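Local coordinates for fructooligosaccharide ABC transporter substrate-binding protein FusA (Streptococcus pneumoniae, PDB 5G5Y) that binds short- and long-chain fructooligosaccharides such as kestose, nystose and inulin, preferring the longer ones, as the solute-binding component of the FusABC-MsmK importer, at residues 13-18 / 40-45; 22-27 / 336-341; 349-354 / 372-377. One frame throughout, in Å; residues are numbered along the deposited sequence.

Contact 1: 13-18 / 40-45; sequences PLSPKD and NYQSDF
Gln42 and Pro13 bring the two backbones together, their CA atoms 5.2 Å apart, where the irregular run 13-18 passes the end of strand 34-41; between Lys17 and Asn40 the CA atoms stand further apart, at 6.8 Å. Gln42 contributes the largest share of the contact, its chain reaching straight into the loop and offering both ends of its amide. Its NE2 donates to Ser15 O over 3.0 Å, the acceptor lying in the amide plane while the donor approaches from above the plane of the Ser15 carbonyl; Ser11 OG is a further partner of NE2. On the other branch, OE1 accepts a hydrogen bond of 2.7 Å from Lys17 NZ. The lysine starts out away from residues 40-45, but bends beyond CG bring its ammonium back, so that its chain crosses that of Gln42 at about a right angle. The amide is thus held from both ends, which fixes its rotation. Asn40 sends ND2 to Lys17 O, 2.9 Å away in a nearly straight bond (172°), its CG lying opposite the backbone N (chi1 -177°), while OD1 is paired with Ser11 OG. Ser15 OG, bonded to Ser12 O, shares a water with Pro16 O. Side-chain amides here bond the carbonyls of the surface loop that joins strand 3-10 to helix 23-32, within a beta-alpha-beta crossover between parallel strands 3-10 and 34-41.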
loop_
_atom_site.group_PDB
_atom_site.type_symbol
_atom_site.label_atom_id
_atom_site.label_comp_id
_atom_site.label_asym_id
_atom_site.label_seq_id
_atom_site.Cartn_x
_atom_site.Cartn_y
_atom_site.Cartn_z
ATOM N N PRO A 13 11.731 -17.468 4.907
ATOM C CA PRO A 13 12.337 -18.822 4.912
ATOM C C PRO A 13 13.495 -18.979 3.927
ATOM O O PRO A 13 14.310 -19.859 4.108
ATOM C CB PRO A 13 11.176 -19.763 4.553
ATOM C CG PRO A 13 10.041 -18.907 4.132
ATOM C CD PRO A 13 10.312 -17.471 4.503
ATOM N N LEU A 14 13.592 -18.123 2.913
ATOM C CA LEU A 14 14.746 -18.148 2.028
ATOM C C LEU A 14 16.020 -17.615 2.681
ATOM O O LEU A 14 17.118 -17.865 2.163
ATOM C CB LEU A 14 14.451 -17.367 0.765
ATOM C CG LEU A 14 13.262 -17.844 -0.074
ATOM C CD1 LEU A 14 13.144 -16.927 -1.280
ATOM C CD2 LEU A 14 13.407 -19.295 -0.523
ATOM N N SER A 15 15.879 -16.857 3.782
ATOM C CA SER A 15 17.054 -16.281 4.474
ATOM C C SER A 15 17.643 -17.268 5.481
ATOM O O SER A 15 16.986 -18.221 5.858
ATOM C CB SER A 15 16.658 -14.979 5.164
ATOM O OG SER A 15 15.734 -15.232 6.182
ATOM N N PRO A 16 18.870 -17.024 5.958
ATOM C CA PRO A 16 19.498 -17.970 6.882
ATOM C C PRO A 16 18.783 -18.112 8.209
ATOM O O PRO A 16 18.197 -17.151 8.698
ATOM C CB PRO A 16 20.905 -17.386 7.093
ATOM C CG PRO A 16 21.118 -16.470 5.967
ATOM C CD PRO A 16 19.784 -15.934 5.580
ATOM N N LYS A 17 18.829 -19.300 8.815
ATOM C CA LYS A 17 18.174 -19.493 10.125
ATOM C C LYS A 17 18.726 -18.532 11.193
ATOM O O LYS A 17 17.976 -18.058 12.043
ATOM C CB LYS A 17 18.324 -20.922 10.639
ATOM C CG LYS A 17 17.831 -22.015 9.706
ATOM C CD LYS A 17 16.324 -22.145 9.640
ATOM C CE LYS A 17 15.856 -22.588 8.245
ATOM N NZ LYS A 17 15.638 -21.442 7.304
ATOM N N ASP A 18 20.036 -18.304 11.165
ATOM C CA ASP A 18 20.673 -17.302 12.010
ATOM C C ASP A 18 20.821 -16.017 11.197
ATOM O O ASP A 18 21.598 -15.979 10.272
ATOM C CB ASP A 18 22.038 -17.793 12.486
ATOM C CG ASP A 18 22.741 -16.806 13.427
ATOM O OD1 ASP A 18 22.184 -15.707 13.753
ATOM O OD2 ASP A 18 23.881 -17.137 13.855
ATOM N N ASN A 40 14.706 -16.164 15.624
ATOM C CA ASN A 40 14.261 -15.894 14.289
ATOM C C ASN A 40 13.128 -16.818 13.864
ATOM O O ASN A 40 13.376 -18.006 13.591
ATOM C CB ASN A 40 15.440 -16.052 13.344
ATOM C CG ASN A 40 15.124 -15.714 11.911
ATOM O OD1 ASN A 40 14.183 -14.976 11.612
ATOM N ND2 ASN A 40 15.929 -16.238 11.003
ATOM N N TYR A 41 11.910 -16.272 13.778
ATOM C CA TYR A 41 10.751 -17.046 13.325
ATOM C C TYR A 41 10.470 -16.795 11.860
ATOM O O TYR A 41 10.177 -15.669 11.453
ATOM C CB TYR A 41 9.545 -16.743 14.184
ATOM C CG TYR A 41 9.715 -17.086 15.636
ATOM C CD1 TYR A 41 10.259 -18.322 16.051
ATOM C CD2 TYR A 41 9.272 -16.206 16.626
ATOM C CE1 TYR A 41 10.384 -18.627 17.393
ATOM C CE2 TYR A 41 9.391 -16.484 17.967
ATOM C CZ TYR A 41 9.930 -17.711 18.366
ATOM O OH TYR A 41 10.027 -17.970 19.730
ATOM N N GLN A 42 10.581 -17.848 11.058
ATOM C CA GLN A 42 10.513 -17.739 9.624
ATOM C C GLN A 42 9.169 -18.160 9.054
ATOM O O GLN A 42 8.975 -18.088 7.858
ATOM C CB GLN A 42 11.668 -18.524 9.007
ATOM C CG GLN A 42 12.998 -17.888 9.394
ATOM C CD GLN A 42 14.184 -18.441 8.668
ATOM O OE1 GLN A 42 14.549 -19.574 8.909
ATOM N NE2 GLN A 42 14.844 -17.634 7.850
ATOM N N SER A 43 8.248 -18.579 9.910
ATOM C CA SER A 43 6.887 -18.898 9.502
ATOM C C SER A 43 6.054 -18.763 10.759
ATOM O O SER A 43 6.577 -18.911 11.869
ATOM C CB SER A 43 6.812 -20.337 8.947
ATOM O OG SER A 43 6.936 -21.290 10.012
ATOM N N ASP A 44 4.782 -18.441 10.597
ATOM C CA ASP A 44 3.848 -18.276 11.711
ATOM C C ASP A 44 4.409 -17.315 12.754
ATOM O O ASP A 44 4.258 -17.534 13.945
ATOM C CB ASP A 44 3.546 -19.654 12.369
ATOM C CG ASP A 44 2.054 -19.940 12.531
ATOM O OD1 ASP A 44 1.194 -19.232 11.952
ATOM O OD2 ASP A 44 1.726 -20.913 13.255
ATOM N N PHE A 45 5.049 -16.233 12.318
ATOM C CA PHE A 45 5.688 -15.317 13.281
ATOM C C PHE A 45 4.723 -14.837 14.373
ATOM O O PHE A 45 5.038 -14.868 15.571
ATOM C CB PHE A 45 6.287 -14.110 12.544
ATOM C CG PHE A 45 6.790 -13.063 13.476
ATOM C CD1 PHE A 45 8.052 -13.168 14.021
ATOM C CD2 PHE A 45 5.981 -11.986 13.824
ATOM C CE1 PHE A 45 8.504 -12.231 14.909
ATOM C CE2 PHE A 45 6.446 -11.005 14.692
ATOM C CZ PHE A 45 7.701 -11.152 15.254
HETATM O O HOH W 1 17.438 -14.494 8.605
#

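Contact 2: 22-27 / 336-341; sequences KLILQR and VQNNWG
Ile24 projects from helix 23-27 toward helix 336-340 and divides its two branches between neighbouring residues there. Its CD1 methyl ends against the backbone of Gln337, 3.4 Å from Gln337 O, and also lies 3.9 Å from Gln337 CB. The other branch, CG2, meets Asn338 OD1 at 3.4 Å; a chi1 of -74° sets CG1 beside the backbone N of Ile24 and leaves CG2 beside the carbonyl carbon, which separates the two targets. Asn338 keeps its amide polar partners elsewhere, ND2 with Gln329 and OD1 with Gln334, so the isoleucine methyl packs against an oxygen already bonded. One turn on from Ile24, Arg27 is joined to Gln337 through water: its NH1 donates a hydrogen bond to a water 3.1 Å away in the guanidinium plane, which in turn donates to Gln337 OE1 over 2.9 Å. Thr342 OG1 also bonds OE1, while Arg27 NH2 bonds to Tyr343 O and the Tyr343 ring makes a cation-pi contact with the guanidinium. The short helical segments run nearly antiparallel (151°), their axes approaching to 11.0 Å. Asn338 and Asn339 of helix 332-340 touch Leu384 of strand 384-386, whereas Val336 and the substrate-binding Trp340 pack on Phe352 of strand 352-355.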
loop_
_atom_site.group_PDB
_atom_site.type_symbol
_atom_site.label_atom_id
_atom_site.label_comp_id
_atom_site.label_asym_id
_atom_site.label_seq_id
_atom_site.Cartn_x
_atom_site.Cartn_y
_atom_site.Cartn_z
ATOM N N LYS A 22 23.668 -12.947 7.572
ATOM C CA LYS A 22 23.459 -11.870 6.598
ATOM C C LYS A 22 24.597 -10.850 6.652
ATOM O O LYS A 22 25.016 -10.440 7.722
ATOM C CB LYS A 22 22.146 -11.142 6.876
ATOM C CG LYS A 22 20.941 -11.983 6.601
ATOM C CD LYS A 22 19.628 -11.205 6.700
ATOM C CE LYS A 22 18.469 -12.092 6.324
ATOM N NZ LYS A 22 17.103 -11.508 6.532
ATOM N N LEU A 23 25.086 -10.466 5.474
ATOM C CA LEU A 23 26.163 -9.482 5.338
ATOM C C LEU A 23 25.839 -8.130 6.015
ATOM O O LEU A 23 26.710 -7.512 6.700
ATOM C CB LEU A 23 26.556 -9.343 3.862
ATOM C CG LEU A 23 27.732 -8.453 3.529
ATOM C CD1 LEU A 23 28.992 -8.758 4.355
ATOM C CD2 LEU A 23 28.046 -8.570 2.042
ATOM N N ILE A 24 24.597 -7.671 5.872
ATOM C CA ILE A 24 24.189 -6.433 6.558
ATOM C C ILE A 24 24.424 -6.526 8.066
ATOM O O ILE A 24 24.940 -5.590 8.697
ATOM C CB ILE A 24 22.707 -6.062 6.234
ATOM C CG1 ILE A 24 22.584 -5.497 4.802
ATOM C CG2 ILE A 24 22.190 -5.025 7.195
ATOM C CD1 ILE A 24 21.140 -5.361 4.319
ATOM N N LEU A 25 24.042 -7.627 8.689
ATOM C CA LEU A 25 24.156 -7.689 10.139
ATOM C C LEU A 25 25.602 -7.928 10.628
ATOM O O LEU A 25 25.954 -7.551 11.739
ATOM C CB LEU A 25 23.196 -8.718 10.686
ATOM C CG LEU A 25 21.747 -8.281 10.411
ATOM C CD1 LEU A 25 20.822 -9.427 10.726
ATOM C CD2 LEU A 25 21.379 -7.054 11.243
ATOM N N GLN A 26 26.406 -8.574 9.794
ATOM C CA GLN A 26 27.864 -8.745 10.031
ATOM C C GLN A 26 28.580 -7.416 10.060
ATOM O O GLN A 26 29.318 -7.123 11.009
ATOM C CB GLN A 26 28.465 -9.630 8.930
ATOM C CG GLN A 26 28.085 -11.069 9.150
ATOM C CD GLN A 26 28.317 -11.963 7.953
ATOM O OE1 GLN A 26 28.906 -11.564 6.955
ATOM N NE2 GLN A 26 27.832 -13.177 8.045
ATOM N N ARG A 27 28.294 -6.574 9.059
ATOM C CA ARG A 27 28.826 -5.218 9.035
ATOM C C ARG A 27 28.298 -4.368 10.180
ATOM O O ARG A 27 29.055 -3.615 10.794
ATOM C CB ARG A 27 28.512 -4.511 7.707
ATOM C CG ARG A 27 29.188 -5.145 6.512
ATOM C CD ARG A 27 29.156 -4.202 5.335
ATOM N NE ARG A 27 29.699 -4.797 4.106
ATOM C CZ ARG A 27 29.033 -5.022 2.984
ATOM N NH1 ARG A 27 27.723 -4.745 2.857
ATOM N NH2 ARG A 27 29.696 -5.539 1.948
ATOM N N VAL A 336 18.199 2.209 3.654
ATOM C CA VAL A 336 18.019 1.768 2.306
ATOM C C VAL A 336 18.401 0.280 2.202
ATOM O O VAL A 336 17.634 -0.515 1.685
ATOM C CB VAL A 336 18.811 2.638 1.307
ATOM C CG1 VAL A 336 18.887 2.006 -0.067
ATOM C CG2 VAL A 336 18.224 4.053 1.251
ATOM N N GLN A 337 19.568 -0.092 2.722
ATOM C CA GLN A 337 20.007 -1.498 2.649
ATOM C C GLN A 337 19.102 -2.417 3.451
ATOM O O GLN A 337 18.702 -3.500 2.963
ATOM C CB GLN A 337 21.436 -1.629 3.156
ATOM C CG GLN A 337 22.457 -0.936 2.303
ATOM C CD GLN A 337 23.817 -0.984 2.946
ATOM O OE1 GLN A 337 24.468 -2.007 2.892
ATOM N NE2 GLN A 337 24.241 0.128 3.567
ATOM N N ASN A 338 18.714 -1.991 4.656
ATOM C CA ASN A 338 17.841 -2.841 5.473
ATOM C C ASN A 338 16.540 -3.187 4.747
ATOM O O ASN A 338 16.032 -4.307 4.848
ATOM C CB ASN A 338 17.524 -2.200 6.823
ATOM C CG ASN A 338 18.735 -2.157 7.750
ATOM O OD1 ASN A 338 19.839 -2.586 7.392
ATOM N ND2 ASN A 338 18.535 -1.597 8.935
ATOM N N ASN A 339 16.046 -2.225 3.990
ATOM C CA ASN A 339 14.797 -2.367 3.251
ATOM C C ASN A 339 14.968 -3.267 2.016
ATOM O O ASN A 339 14.077 -4.037 1.693
ATOM C CB ASN A 339 14.322 -0.989 2.791
ATOM C CG ASN A 339 12.845 -0.967 2.364
ATOM O OD1 ASN A 339 11.978 -1.446 3.083
ATOM N ND2 ASN A 339 12.563 -0.372 1.219
ATOM N N TRP A 340 16.073 -3.096 1.294
ATOM C CA TRP A 340 16.182 -3.623 -0.070
ATOM C C TRP A 340 17.307 -4.622 -0.368
ATOM O O TRP A 340 17.202 -5.342 -1.370
ATOM C CB TRP A 340 16.256 -2.467 -1.083
ATOM C CG TRP A 340 14.961 -1.827 -1.425
ATOM C CD1 TRP A 340 13.753 -2.461 -1.655
ATOM C CD2 TRP A 340 14.725 -0.435 -1.668
ATOM N NE1 TRP A 340 12.771 -1.526 -1.983
ATOM C CE2 TRP A 340 13.341 -0.283 -2.012
ATOM C CE3 TRP A 340 15.522 0.702 -1.607
ATOM C CZ2 TRP A 340 12.758 0.967 -2.257
ATOM C CZ3 TRP A 340 14.934 1.946 -1.895
ATOM C CH2 TRP A 340 13.575 2.056 -2.210
ATOM N N GLY A 341 18.389 -4.612 0.414
ATOM C CA GLY A 341 19.536 -5.482 0.164
ATOM C C GLY A 341 20.851 -4.779 0.342
ATOM O O GLY A 341 20.905 -3.694 0.905
HETATM O O HOH W 2 26.162 -3.048 4.942
#

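Contact 3: 349-354 / 372-377; sequences QNIFEL and AELRQK
Leu374 has the most surface buried in this contact, followed by Ile351 and Gln349, and the three illustrate how one leucine can join a helix to the loop leading into a strand without a polar link between the segments. Chi1 of 180° turns Leu374 CG anti to the backbone N and carries both methyls off helix 370-378 toward the chain that precedes strand 352-355. CD1 settles 3.5 Å from Gln349 O, and CD2 sits over the same peptide, 3.7 Å from Gln349 C. CD2 is shared further: it lies 3.8 Å from Gln349 CB and equally far, 3.8 Å, from Ile351 CD1. Ile351 comes from the facing side with its CG1-CD1 branch, and the two aliphatic chains lie side by side, pointing opposite ways, so that they overlap alongside rather than meeting at their ends. The tip of Ile351, CD1, also reaches the helix backbone, 4.2 Å from Arg375 N. Gln349 contributes its CB and peptide group, whereas its amide leads away from the helix and NE2 bonds to Asn367 O. The helix is thus met on this side by Ile351 and the Gln349 peptide, while Arg375, which binds substrate, extends from it with an almost fully stretched chain to a salt bridge between NE and Glu379 and a hydrogen bond from NH2 to Asn339 O. Around this junction, strand 352-355 pairs antiparallel with strand 360-363, where Ile351 also touches His363, and helix 332-340 lies against Arg375 through Trp340.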
loop_
_atom_site.group_PDB
_atom_site.type_symbol
_atom_site.label_atom_id
_atom_site.label_comp_id
_atom_site.label_asym_id
_atom_site.label_seq_id
_atom_site.Cartn_x
_atom_site.Cartn_y
_atom_site.Cartn_z
ATOM N N GLN A 349 24.951 -12.772 -5.500
ATOM C CA GLN A 349 24.634 -11.534 -6.176
ATOM C C GLN A 349 24.313 -10.416 -5.164
ATOM O O GLN A 349 24.069 -10.688 -3.993
ATOM C CB GLN A 349 23.473 -11.742 -7.141
ATOM C CG GLN A 349 23.889 -12.424 -8.432
ATOM C CD GLN A 349 22.750 -12.484 -9.410
ATOM O OE1 GLN A 349 22.373 -11.465 -10.006
ATOM N NE2 GLN A 349 22.176 -13.666 -9.582
ATOM N N ASN A 350 24.328 -9.183 -5.645
ATOM C CA ASN A 350 24.072 -7.979 -4.819
ATOM C C ASN A 350 22.988 -7.105 -5.416
ATOM O O ASN A 350 22.985 -6.852 -6.602
ATOM C CB ASN A 350 25.331 -7.148 -4.678
ATOM C CG ASN A 350 26.431 -7.877 -3.900
ATOM O OD1 ASN A 350 26.438 -7.908 -2.670
ATOM N ND2 ASN A 350 27.371 -8.481 -4.637
ATOM N N ILE A 351 22.066 -6.645 -4.580
ATOM C CA ILE A 351 21.047 -5.681 -5.013
ATOM C C ILE A 351 21.697 -4.349 -5.445
ATOM O O ILE A 351 21.277 -3.698 -6.432
ATOM C CB ILE A 351 19.994 -5.472 -3.898
ATOM C CG1 ILE A 351 19.221 -6.756 -3.644
ATOM C CG2 ILE A 351 19.054 -4.305 -4.222
ATOM C CD1 ILE A 351 18.265 -7.165 -4.750
ATOM N N PHE A 352 22.753 -3.964 -4.740
ATOM C CA PHE A 352 23.404 -2.674 -4.943
ATOM C C PHE A 352 24.923 -2.747 -5.227
ATOM O O PHE A 352 25.572 -3.711 -4.849
ATOM C CB PHE A 352 23.294 -1.873 -3.681
ATOM C CG PHE A 352 21.885 -1.513 -3.285
ATOM C CD1 PHE A 352 21.183 -0.543 -3.985
ATOM C CD2 PHE A 352 21.306 -2.059 -2.147
ATOM C CE1 PHE A 352 19.897 -0.160 -3.578
ATOM C CE2 PHE A 352 20.021 -1.683 -1.734
ATOM C CZ PHE A 352 19.334 -0.711 -2.455
ATOM N N GLU A 353 25.453 -1.714 -5.859
ATOM C CA GLU A 353 26.882 -1.393 -5.751
ATOM C C GLU A 353 26.993 -0.076 -5.009
ATOM O O GLU A 353 26.140 0.811 -5.145
ATOM C CB GLU A 353 27.596 -1.320 -7.124
ATOM C CG GLU A 353 26.977 -0.364 -8.122
ATOM C CD GLU A 353 27.887 0.017 -9.306
ATOM O OE1 GLU A 353 28.956 -0.604 -9.526
ATOM O OE2 GLU A 353 27.496 0.961 -10.032
ATOM N N LEU A 354 28.028 0.040 -4.188
ATOM C CA LEU A 354 28.290 1.252 -3.467
ATOM C C LEU A 354 29.326 2.043 -4.239
ATOM O O LEU A 354 30.405 1.516 -4.551
ATOM C CB LEU A 354 28.825 0.938 -2.073
ATOM C CG LEU A 354 29.265 2.100 -1.184
ATOM C CD1 LEU A 354 28.068 2.941 -0.767
ATOM C CD2 LEU A 354 30.054 1.584 0.028
ATOM N N ALA A 372 13.801 -12.975 -8.135
ATOM C CA ALA A 372 12.746 -13.558 -7.318
ATOM C C ALA A 372 13.077 -13.624 -5.804
ATOM O O ALA A 372 12.177 -13.563 -4.971
ATOM C CB ALA A 372 12.396 -14.948 -7.850
ATOM N N GLU A 373 14.354 -13.760 -5.460
ATOM C CA GLU A 373 14.751 -14.214 -4.125
ATOM C C GLU A 373 15.808 -13.395 -3.398
ATOM O O GLU A 373 15.957 -13.552 -2.174
ATOM C CB GLU A 373 15.313 -15.635 -4.242
ATOM C CG GLU A 373 14.400 -16.610 -4.967
ATOM C CD GLU A 373 14.894 -18.046 -4.914
ATOM O OE1 GLU A 373 16.048 -18.311 -4.469
ATOM O OE2 GLU A 373 14.101 -18.915 -5.326
ATOM N N LEU A 374 16.580 -12.597 -4.126
ATOM C CA LEU A 374 17.774 -12.022 -3.538
ATOM C C LEU A 374 17.413 -10.998 -2.440
ATOM O O LEU A 374 18.094 -10.922 -1.405
ATOM C CB LEU A 374 18.657 -11.406 -4.588
ATOM C CG LEU A 374 19.946 -10.768 -4.061
ATOM C CD1 LEU A 374 20.809 -11.826 -3.379
ATOM C CD2 LEU A 374 20.658 -10.096 -5.216
ATOM N N ARG A 375 16.317 -10.261 -2.635
ATOM C CA ARG A 375 15.909 -9.271 -1.626
ATOM C C ARG A 375 15.577 -9.999 -0.303
ATOM O O ARG A 375 16.077 -9.638 0.773
ATOM C CB ARG A 375 14.728 -8.447 -2.090
ATOM C CG ARG A 375 14.292 -7.454 -1.029
ATOM C CD ARG A 375 13.003 -6.729 -1.384
ATOM N NE ARG A 375 12.663 -5.764 -0.323
ATOM C CZ ARG A 375 11.622 -4.923 -0.360
ATOM N NH1 ARG A 375 10.809 -4.905 -1.404
ATOM N NH2 ARG A 375 11.398 -4.080 0.643
ATOM N N GLN A 376 14.762 -11.039 -0.402
ATOM C CA GLN A 376 14.379 -11.837 0.772
ATOM C C GLN A 376 15.559 -12.463 1.489
ATOM O O GLN A 376 15.511 -12.625 2.694
ATOM C CB GLN A 376 13.420 -12.952 0.391
ATOM C CG GLN A 376 11.994 -12.564 0.167
ATOM C CD GLN A 376 11.309 -13.714 -0.538
ATOM O OE1 GLN A 376 10.994 -14.722 0.100
ATOM N NE2 GLN A 376 11.194 -13.632 -1.877
ATOM N N LYS A 377 16.590 -12.849 0.734
ATOM C CA LYS A 377 17.786 -13.439 1.306
ATOM C C LYS A 377 18.709 -12.461 2.011
ATOM O O LYS A 377 19.478 -12.888 2.878
ATOM C CB LYS A 377 18.598 -14.190 0.235
ATOM C CG LYS A 377 17.915 -15.402 -0.361
ATOM C CD LYS A 377 18.863 -15.998 -1.411
ATOM C CE LYS A 377 18.281 -17.145 -2.196
ATOM N NZ LYS A 377 19.166 -17.454 -3.355
#

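In the fold
The three contacts lie on the same side of the chain's centre. Contacts 2 and 3 are nearest, with centres about 10 Å apart; contact 1 is about 16 Å from contact 2 and 17 Å from contact 3. Along the chain, contacts 1 and 2 interleave, since helix 23-32 lies between the two halves of contact 1, whereas contact 3 begins only after contact 2 closes. Strands 3-10 and 34-41, which flank contact 1, are parallel neighbours in one sheet. Leu14 packs on Gln376 and Glu373 of helix 370-378, Ser15 on Lys22, and Trp340 O on Ile351. The three contacts lie near Trp340, Arg375 and Glu379, which bind the oligosaccharide.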